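Local coordinates for protein diheme cytochrome c (Shewanella baltica, PDB 3U99) that probably carries electrons in bacterial redox chemistry through two covalently bound c-type hemes, at residues A38-L43 with A59-Y64; A13-E18 with H23-A28. All blocks are in the same frame, centred on the assembly; numbering follows the deposited sequence. Where two conformers were deposited one is given.

Contact 1 (A38-L43 with A59-Y64); sequences AITANL and ARIEEY. With HEC (heme c), chain C.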
loop_
_atom_site.group_PDB
_atom_site.type_symbol
_atom_site.label_atom_id
_atom_site.label_comp_id
_atom_site.label_asym_id
_atom_site.label_seq_id
_atom_site.Cartn_x
_atom_site.Cartn_y
_atom_site.Cartn_z
ATOM N N ALA A 38 -2.218 2.614 14.040
ATOM C CA ALA A 38 -1.574 1.408 14.555
ATOM C C ALA A 38 -0.237 1.208 13.873
ATOM O O ALA A 38 0.722 0.690 14.457
ATOM C CB ALA A 38 -2.536 0.253 14.349
ATOM N N ILE A 39 -0.080 1.591 12.610
ATOM C CA ILE A 39 1.189 1.488 11.897
ATOM C C ILE A 39 2.171 2.530 12.325
ATOM O O ILE A 39 3.333 2.240 12.634
ATOM C CB ILE A 39 0.897 1.531 10.359
ATOM C CG1 ILE A 39 0.182 0.263 9.921
ATOM C CG2 ILE A 39 2.188 1.745 9.588
ATOM C CD1 ILE A 39 -0.313 0.156 8.511
ATOM N N THR A 40 1.744 3.794 12.432
ATOM C CA THR A 40 2.696 4.862 12.700
ATOM C C THR A 40 3.073 4.934 14.180
ATOM O O THR A 40 4.046 5.644 14.508
ATOM C CB THR A 40 2.162 6.237 12.221
ATOM O OG1 THR A 40 0.894 6.473 12.827
ATOM C CG2 THR A 40 1.889 6.255 10.736
ATOM N N ALA A 41 2.363 4.278 15.082
ATOM C CA ALA A 41 2.720 4.290 16.510
ATOM C C ALA A 41 4.023 3.579 16.768
ATOM O O ALA A 41 4.699 3.947 17.745
ATOM C CB ALA A 41 1.585 3.606 17.268
ATOM N N ASN A 42 4.391 2.585 15.953
ATOM C CA ASN A 42 5.593 1.793 16.235
ATOM C C ASN A 42 6.269 1.450 14.919
ATOM O O ASN A 42 6.423 0.286 14.554
ATOM C CB ASN A 42 5.362 0.496 17.044
ATOM C CG ASN A 42 5.000 0.841 18.487
ATOM O OD1 ASN A 42 3.810 0.810 18.740
ATOM N ND2 ASN A 42 5.963 1.172 19.346
ATOM N N LEU A 43 6.677 2.464 14.176
ATOM C CA LEU A 43 7.334 2.241 12.887
ATOM C C LEU A 43 8.622 1.471 13.011
ATOM O O LEU A 43 9.101 0.884 12.033
ATOM C CB LEU A 43 7.615 3.564 12.152
ATOM C CG LEU A 43 6.369 4.246 11.585
ATOM C CD1 LEU A 43 6.675 5.637 11.102
ATOM C CD2 LEU A 43 5.758 3.401 10.456
ATOM N N ALA A 59 5.184 12.577 13.095
ATOM C CA ALA A 59 3.953 13.234 13.464
ATOM C C ALA A 59 3.285 13.807 12.230
ATOM O O ALA A 59 2.057 13.730 12.097
ATOM C CB ALA A 59 4.209 14.352 14.465
ATOM N N ARG A 60 4.038 14.406 11.300
ATOM C CA ARG A 60 3.418 14.962 10.093
ATOM C C ARG A 60 2.881 13.832 9.228
ATOM O O ARG A 60 1.846 13.991 8.567
ATOM C CB ARG A 60 4.397 15.808 9.313
ATOM C CG ARG A 60 4.672 17.145 9.952
ATOM C CD ARG A 60 5.373 18.074 8.958
ATOM N NE ARG A 60 6.697 17.561 8.582
ATOM C CZ ARG A 60 7.839 17.778 9.199
ATOM N NH1 ARG A 60 7.891 18.556 10.264
ATOM N NH2 ARG A 60 8.947 17.233 8.709
ATOM N N ILE A 61 3.535 12.689 9.171
ATOM C CA ILE A 61 3.045 11.536 8.407
ATOM C C ILE A 61 1.738 11.015 8.972
ATOM O O ILE A 61 0.770 10.788 8.253
ATOM C CB ILE A 61 4.132 10.447 8.360
ATOM C CG1 ILE A 61 5.349 10.878 7.568
ATOM C CG2 ILE A 61 3.529 9.151 7.808
ATOM C CD1 ILE A 61 5.138 11.060 6.165
ATOM N N GLU A 62 1.702 10.823 10.295
ATOM C CA GLU A 62 0.509 10.344 10.958
ATOM C C GLU A 62 -0.641 11.302 10.722
ATOM O O GLU A 62 -1.765 10.905 10.427
ATOM C CB GLU A 62 0.772 10.163 12.445
ATOM C CG GLU A 62 -0.451 9.597 13.165
ATOM C CD GLU A 62 -0.138 9.150 14.576
ATOM O OE1 GLU A 62 0.750 8.288 14.820
ATOM O OE2 GLU A 62 -0.894 9.689 15.463
ATOM N N GLU A 63 -0.358 12.604 10.875
ATOM C CA GLU A 63 -1.410 13.580 10.709
ATOM C C GLU A 63 -1.944 13.583 9.261
ATOM O O GLU A 63 -3.167 13.669 9.054
ATOM C CB GLU A 63 -0.861 14.947 11.106
ATOM C CG GLU A 63 -0.658 15.144 12.597
ATOM C CD GLU A 63 -2.001 15.470 13.237
ATOM O OE1 GLU A 63 -3.051 15.079 12.688
ATOM O OE2 GLU A 63 -2.004 16.173 14.279
ATOM N N TYR A 64 -1.096 13.431 8.291
ATOM C CA TYR A 64 -1.479 13.349 6.885
ATOM C C TYR A 64 -2.391 12.126 6.709
ATOM O O TYR A 64 -3.448 12.196 6.092
ATOM C CB TYR A 64 -0.193 13.281 5.992
ATOM C CG TYR A 64 -0.687 12.983 4.584
ATOM C CD1 TYR A 64 -1.282 13.934 3.777
ATOM C CD2 TYR A 64 -0.575 11.698 4.052
ATOM C CE1 TYR A 64 -1.737 13.614 2.476
ATOM C CE2 TYR A 64 -1.063 11.352 2.805
ATOM C CZ TYR A 64 -1.644 12.323 2.010
ATOM O OH TYR A 64 -2.119 11.979 0.800
HETATM FE FE HEC C . 5.907 -0.113 4.936
HETATM C CHA HEC C . 4.367 -3.052 4.465
HETATM C CHB HEC C . 2.904 1.446 5.272
HETATM C CHC HEC C . 7.494 2.843 5.251
HETATM C CHD HEC C . 8.907 -1.706 4.786
HETATM N NA HEC C . 3.980 -0.690 4.880
HETATM C C1A HEC C . 3.530 -1.978 4.635
HETATM C C2A HEC C . 2.078 -1.983 4.575
HETATM C C3A HEC C . 1.685 -0.705 4.784
HETATM C C4A HEC C . 2.890 0.079 5.013
HETATM C CMA HEC C . 0.274 -0.188 4.844
HETATM C CAA HEC C . 1.275 -3.200 4.339
HETATM C CBA HEC C . 1.194 -3.559 2.869
HETATM C CGA HEC C . 0.206 -4.708 2.665
HETATM O O1A HEC C . -1.016 -4.457 2.840
HETATM O O2A HEC C . 0.600 -5.852 2.368
HETATM N NB HEC C . 5.302 1.793 5.235
HETATM C C1B HEC C . 4.010 2.239 5.387
HETATM C C2B HEC C . 4.053 3.638 5.750
HETATM C C3B HEC C . 5.338 4.034 5.756
HETATM C C4B HEC C . 6.119 2.901 5.410
HETATM C CMB HEC C . 2.791 4.443 6.033
HETATM C CAB HEC C . 5.964 5.381 6.110
HETATM C CBB HEC C . 5.665 5.727 7.583
HETATM N NC HEC C . 7.824 0.474 4.977
HETATM C C1C HEC C . 8.288 1.740 5.049
HETATM C C2C HEC C . 9.705 1.817 4.973
HETATM C C3C HEC C . 10.098 0.532 4.838
HETATM C C4C HEC C . 8.960 -0.305 4.889
HETATM C CMC HEC C . 10.519 3.119 4.920
HETATM C CAC HEC C . 11.515 0.044 4.645
HETATM C CBC HEC C . 12.523 0.422 5.717
HETATM N ND HEC C . 6.498 -2.008 4.736
HETATM C C1D HEC C . 7.786 -2.452 4.740
HETATM C C2D HEC C . 7.796 -3.917 4.581
HETATM C C3D HEC C . 6.514 -4.308 4.481
HETATM C C4D HEC C . 5.730 -3.093 4.536
HETATM C CMD HEC C . 8.993 -4.832 4.687
HETATM C CAD HEC C . 6.040 -5.714 4.324
HETATM C CBD HEC C . 5.857 -6.125 2.824
HETATM C CGD HEC C . 5.526 -7.613 2.751
HETATM O O1D HEC C . 5.620 -7.945 1.441
HETATM O O2D HEC C . 4.625 -8.008 3.631
HETATM O O HOH W 1 3.092 8.148 16.000
#

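Contact 2 (A13-E18 with H23-A28); sequences AEYTAE and HMAYPA. With HEC (heme c), chain C.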
loop_
_atom_site.group_PDB
_atom_site.type_symbol
_atom_site.label_atom_id
_atom_site.label_comp_id
_atom_site.label_asym_id
_atom_site.label_seq_id
_atom_site.Cartn_x
_atom_site.Cartn_y
_atom_site.Cartn_z
ATOM N N ALA A 13 3.512 15.129 -0.537
ATOM C CA ALA A 13 4.912 15.052 -0.995
ATOM C C ALA A 13 5.829 14.402 0.005
ATOM O O ALA A 13 6.609 13.483 -0.328
ATOM C CB ALA A 13 5.360 16.468 -1.358
ATOM N N GLU A 14 5.806 14.807 1.262
ATOM C CA GLU A 14 6.650 14.207 2.291
ATOM C C GLU A 14 6.280 12.752 2.490
ATOM O O GLU A 14 7.152 11.903 2.630
ATOM C CB GLU A 14 6.498 14.997 3.597
ATOM C CG GLU A 14 7.415 14.431 4.713
ATOM C CD GLU A 14 7.431 15.306 5.943
ATOM O OE1 GLU A 14 6.372 15.899 6.310
ATOM O OE2 GLU A 14 8.489 15.397 6.599
ATOM N N TYR A 15 5.010 12.457 2.560
ATOM C CA TYR A 15 4.546 11.097 2.678
ATOM C C TYR A 15 5.097 10.201 1.590
ATOM O O TYR A 15 5.537 9.084 1.831
ATOM C CB TYR A 15 2.990 11.132 2.681
ATOM C CG TYR A 15 2.465 9.699 2.650
ATOM C CD1 TYR A 15 2.586 8.857 3.730
ATOM C CD2 TYR A 15 1.852 9.155 1.553
ATOM C CE1 TYR A 15 2.131 7.552 3.716
ATOM C CE2 TYR A 15 1.392 7.829 1.487
ATOM C CZ TYR A 15 1.531 7.046 2.587
ATOM O OH TYR A 15 1.099 5.749 2.617
ATOM N N THR A 16 5.038 10.653 0.343
ATOM C CA THR A 16 5.533 9.851 -0.750
ATOM C C THR A 16 7.010 9.568 -0.609
ATOM O O THR A 16 7.463 8.439 -0.881
ATOM C CB THR A 16 5.249 10.581 -2.077
ATOM O OG1 THR A 16 3.824 10.696 -2.139
ATOM C CG2 THR A 16 5.788 9.762 -3.237
ATOM N N ALA A 17 7.780 10.580 -0.164
ATOM C CA ALA A 17 9.204 10.346 0.019
ATOM C C ALA A 17 9.478 9.403 1.157
ATOM O O ALA A 17 10.339 8.514 1.058
ATOM C CB ALA A 17 9.911 11.683 0.325
ATOM N N GLU A 18 8.836 9.571 2.306
ATOM C CA GLU A 18 9.143 8.770 3.476
ATOM C C GLU A 18 8.544 7.376 3.393
ATOM O O GLU A 18 9.151 6.405 3.851
ATOM C CB GLU A 18 8.653 9.463 4.745
ATOM C CG GLU A 18 9.339 10.782 5.011
ATOM C CD GLU A 18 10.785 10.785 5.375
ATOM O OE1 GLU A 18 11.358 9.676 5.515
ATOM O OE2 GLU A 18 11.337 11.908 5.564
ATOM N N HIS A 23 8.771 0.421 -0.603
ATOM C CA HIS A 23 7.630 -0.018 -1.362
ATOM C C HIS A 23 6.921 1.236 -1.849
ATOM O O HIS A 23 7.255 2.346 -1.469
ATOM C CB HIS A 23 6.690 -0.873 -0.524
ATOM C CG HIS A 23 6.229 -0.305 0.776
ATOM N ND1 HIS A 23 5.386 0.764 0.895
ATOM C CD2 HIS A 23 6.538 -0.700 1.995
ATOM C CE1 HIS A 23 5.186 0.993 2.197
ATOM N NE2 HIS A 23 5.877 0.114 2.907
ATOM N N MET A 24 5.955 1.060 -2.707
ATOM C CA MET A 24 5.171 2.213 -3.218
ATOM C C MET A 24 4.492 2.882 -2.040
ATOM O O MET A 24 4.163 2.284 -1.016
ATOM C CB MET A 24 4.074 1.703 -4.174
ATOM C CG MET A 24 3.137 0.650 -3.587
ATOM S SD MET A 24 1.595 0.571 -4.551
ATOM C CE MET A 24 0.800 2.048 -4.024
ATOM N N ALA A 25 4.209 4.162 -2.257
ATOM C CA ALA A 25 3.495 4.932 -1.273
ATOM C C ALA A 25 2.004 4.650 -1.390
ATOM O O ALA A 25 1.308 5.059 -2.322
ATOM C CB ALA A 25 3.773 6.413 -1.418
ATOM N N TYR A 26 1.486 3.908 -0.411
ATOM C CA TYR A 26 0.090 3.519 -0.420
ATOM C C TYR A 26 -0.829 4.717 -0.242
ATOM O O TYR A 26 -0.654 5.486 0.694
ATOM C CB TYR A 26 -0.219 2.528 0.687
ATOM C CG TYR A 26 0.550 1.234 0.532
ATOM C CD1 TYR A 26 0.281 0.384 -0.544
ATOM C CD2 TYR A 26 1.542 0.857 1.401
ATOM C CE1 TYR A 26 0.994 -0.795 -0.695
ATOM C CE2 TYR A 26 2.247 -0.317 1.267
ATOM C CZ TYR A 26 1.963 -1.150 0.194
ATOM O OH TYR A 26 2.723 -2.289 0.107
ATOM N N PRO A 27 -1.796 4.955 -1.104
ATOM C CA PRO A 27 -2.753 6.048 -0.864
ATOM C C PRO A 27 -3.373 5.956 0.514
ATOM O O PRO A 27 -3.752 4.887 1.004
ATOM C CB PRO A 27 -3.799 5.835 -1.963
ATOM C CG PRO A 27 -2.981 5.250 -3.111
ATOM C CD PRO A 27 -1.993 4.330 -2.430
ATOM N N ALA A 28 -3.509 7.101 1.149
ATOM C CA ALA A 28 -4.075 7.180 2.502
ATOM C C ALA A 28 -5.464 6.611 2.580
ATOM O O ALA A 28 -5.895 6.127 3.645
ATOM C CB ALA A 28 -4.128 8.620 2.963
HETATM FE FE HEC C . 5.907 -0.113 4.936
HETATM C CHA HEC C . 4.367 -3.052 4.465
HETATM C CHB HEC C . 2.904 1.446 5.272
HETATM C CHC HEC C . 7.494 2.843 5.251
HETATM C CHD HEC C . 8.907 -1.706 4.786
HETATM N NA HEC C . 3.980 -0.690 4.880
HETATM C C1A HEC C . 3.530 -1.978 4.635
HETATM C C2A HEC C . 2.078 -1.983 4.575
HETATM C C3A HEC C . 1.685 -0.705 4.784
HETATM C C4A HEC C . 2.890 0.079 5.013
HETATM C CMA HEC C . 0.274 -0.188 4.844
HETATM C CAA HEC C . 1.275 -3.200 4.339
HETATM C CBA HEC C . 1.194 -3.559 2.869
HETATM C CGA HEC C . 0.206 -4.708 2.665
HETATM O O1A HEC C . -1.016 -4.457 2.840
HETATM O O2A HEC C . 0.600 -5.852 2.368
HETATM N NB HEC C . 5.302 1.793 5.235
HETATM C C1B HEC C . 4.010 2.239 5.387
HETATM C C2B HEC C . 4.053 3.638 5.750
HETATM C C3B HEC C . 5.338 4.034 5.756
HETATM C C4B HEC C . 6.119 2.901 5.410
HETATM C CMB HEC C . 2.791 4.443 6.033
HETATM C CAB HEC C . 5.964 5.381 6.110
HETATM C CBB HEC C . 5.665 5.727 7.583
HETATM N NC HEC C . 7.824 0.474 4.977
HETATM C C1C HEC C . 8.288 1.740 5.049
HETATM C C2C HEC C . 9.705 1.817 4.973
HETATM C C3C HEC C . 10.098 0.532 4.838
HETATM C C4C HEC C . 8.960 -0.305 4.889
HETATM C CMC HEC C . 10.519 3.119 4.920
HETATM C CAC HEC C . 11.515 0.044 4.645
HETATM C CBC HEC C . 12.523 0.422 5.717
HETATM N ND HEC C . 6.498 -2.008 4.736
HETATM C C1D HEC C . 7.786 -2.452 4.740
HETATM C C2D HEC C . 7.796 -3.917 4.581
HETATM C C3D HEC C . 6.514 -4.308 4.481
HETATM C C4D HEC C . 5.730 -3.093 4.536
HETATM C CMD HEC C . 8.993 -4.832 4.687
HETATM C CAD HEC C . 6.040 -5.714 4.324
HETATM C CBD HEC C . 5.857 -6.125 2.824
HETATM C CGD HEC C . 5.526 -7.613 2.751
HETATM O O1D HEC C . 5.620 -7.945 1.441
HETATM O O2D HEC C . 4.625 -8.008 3.631
HETATM O O HOH W 2 3.131 3.707 2.018
#

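Contact 1 (A38-L43 with A59-Y64)
Glu62 and Thr40 link helix 55-67 to segment 38-43. Glu62 sends CG out anti to its backbone N (chi1 -177°), and the chain stays extended beyond it. Glu62 CB lies 3.7 Å from Thr40 OG1. Farther along, Glu62 CG and CD each pass 3.4 Å from the same Thr40 OG1. At the tip, Glu62 OE1 accepts a hydrogen bond from Thr40 OG1 at 2.7 Å. The hydroxyl comes to the anti side of this oxygen, 33° out of the carboxylate plane. A water donates to the same OE1 at 2.6 Å and also to Thr40 O at 3.1 Å, so OE1 is gripped twice. Trp36 O is a further partner of the Thr40 hydroxyl. With an alanine here in place of Glu62 the carboxylate is gone, and the Thr40 hydroxyl would probably be left with Trp36 O and the water with Thr40 O, so the side-chain link is lost.

Beside this bond the packing is apolar. Thr40 CG2 is 4.4 Å from Ile61 CG2, and Leu43 CD1 is 3.7 Å from heme CBB. Ile39 CD1 touches the heme methyl CMA. A charged hydrogen bond thus joins the two segments while Ile39 and Leu43 pack on the heme, and the carboxylate charge is probably eased by its two donors.

Contact 2 (A13-E18 with H23-A28)
Tyr15 reaches Ala25 and Tyr26 because its CG stands anti to the backbone N (chi1 174°), which carries the ring off helix 13-19 to the segment after His23. Tyr26 has CG beside its own backbone N (chi1 -62°). That turns its ring away from Tyr15 and toward the heme.

Tyr15 OH donates to Tyr26 O at 2.6 Å, in the carbonyl plane and on a lone pair. A water donates to Tyr15 OH and accepts from Tyr26 N, 2.9 Å each, so the hydroxyl meets the Tyr26 carbonyl directly and its N-H through the water. Ala25 CB packs against the helix, 3.9 Å from Thr16 CA and 4.0 Å from Tyr15 CE2. At the ring edge of Tyr15, CE1 lies 3.9 Å from the heme methyl CMB. Tyr26 CE2 is 3.6 Å from heme C3A, and its hydroxyl bonds to Ser119 O.

His23 closes the CXXCH heme-binding motif formed with Cys19 and Cys22. Its NE2 binds the iron at 2.0 Å, and His46 binds it too. His23 ND1 donates almost straight to Met24 O (N-H...O angle 172°), and Met24 O sits over one face of the Tyr26 ring, offset toward its rim. This bond and the iron together hold the rotation of the imidazole. The bond is also likely to make NE2 a stronger electron donor to the iron.

How the contacts relate
Both contacts border the same heme, and their centres lie 12 Å apart. Contact 1 meets it from the face where His46 binds, through Ile39 and Leu43. Contact 2 supplies His23 on the opposite face. Helix 55-67 joins the two contacts, because it packs on helix 13-19. Ile61 CD1 of contact 1 lies 3.5 Å from Tyr15 CA of contact 2. Next to this, Tyr64 CE2 is 3.9 Å from Tyr15 CD2, and the two ring planes meet at about 30°. Arg60 NH2 also forms a salt bridge with Glu14 OE2 at 2.8 Å. The side chain of Tyr26 also comes within about 4 Å of the second heme (nearest atoms), so this residue of contact 2 touches both heme surroundings.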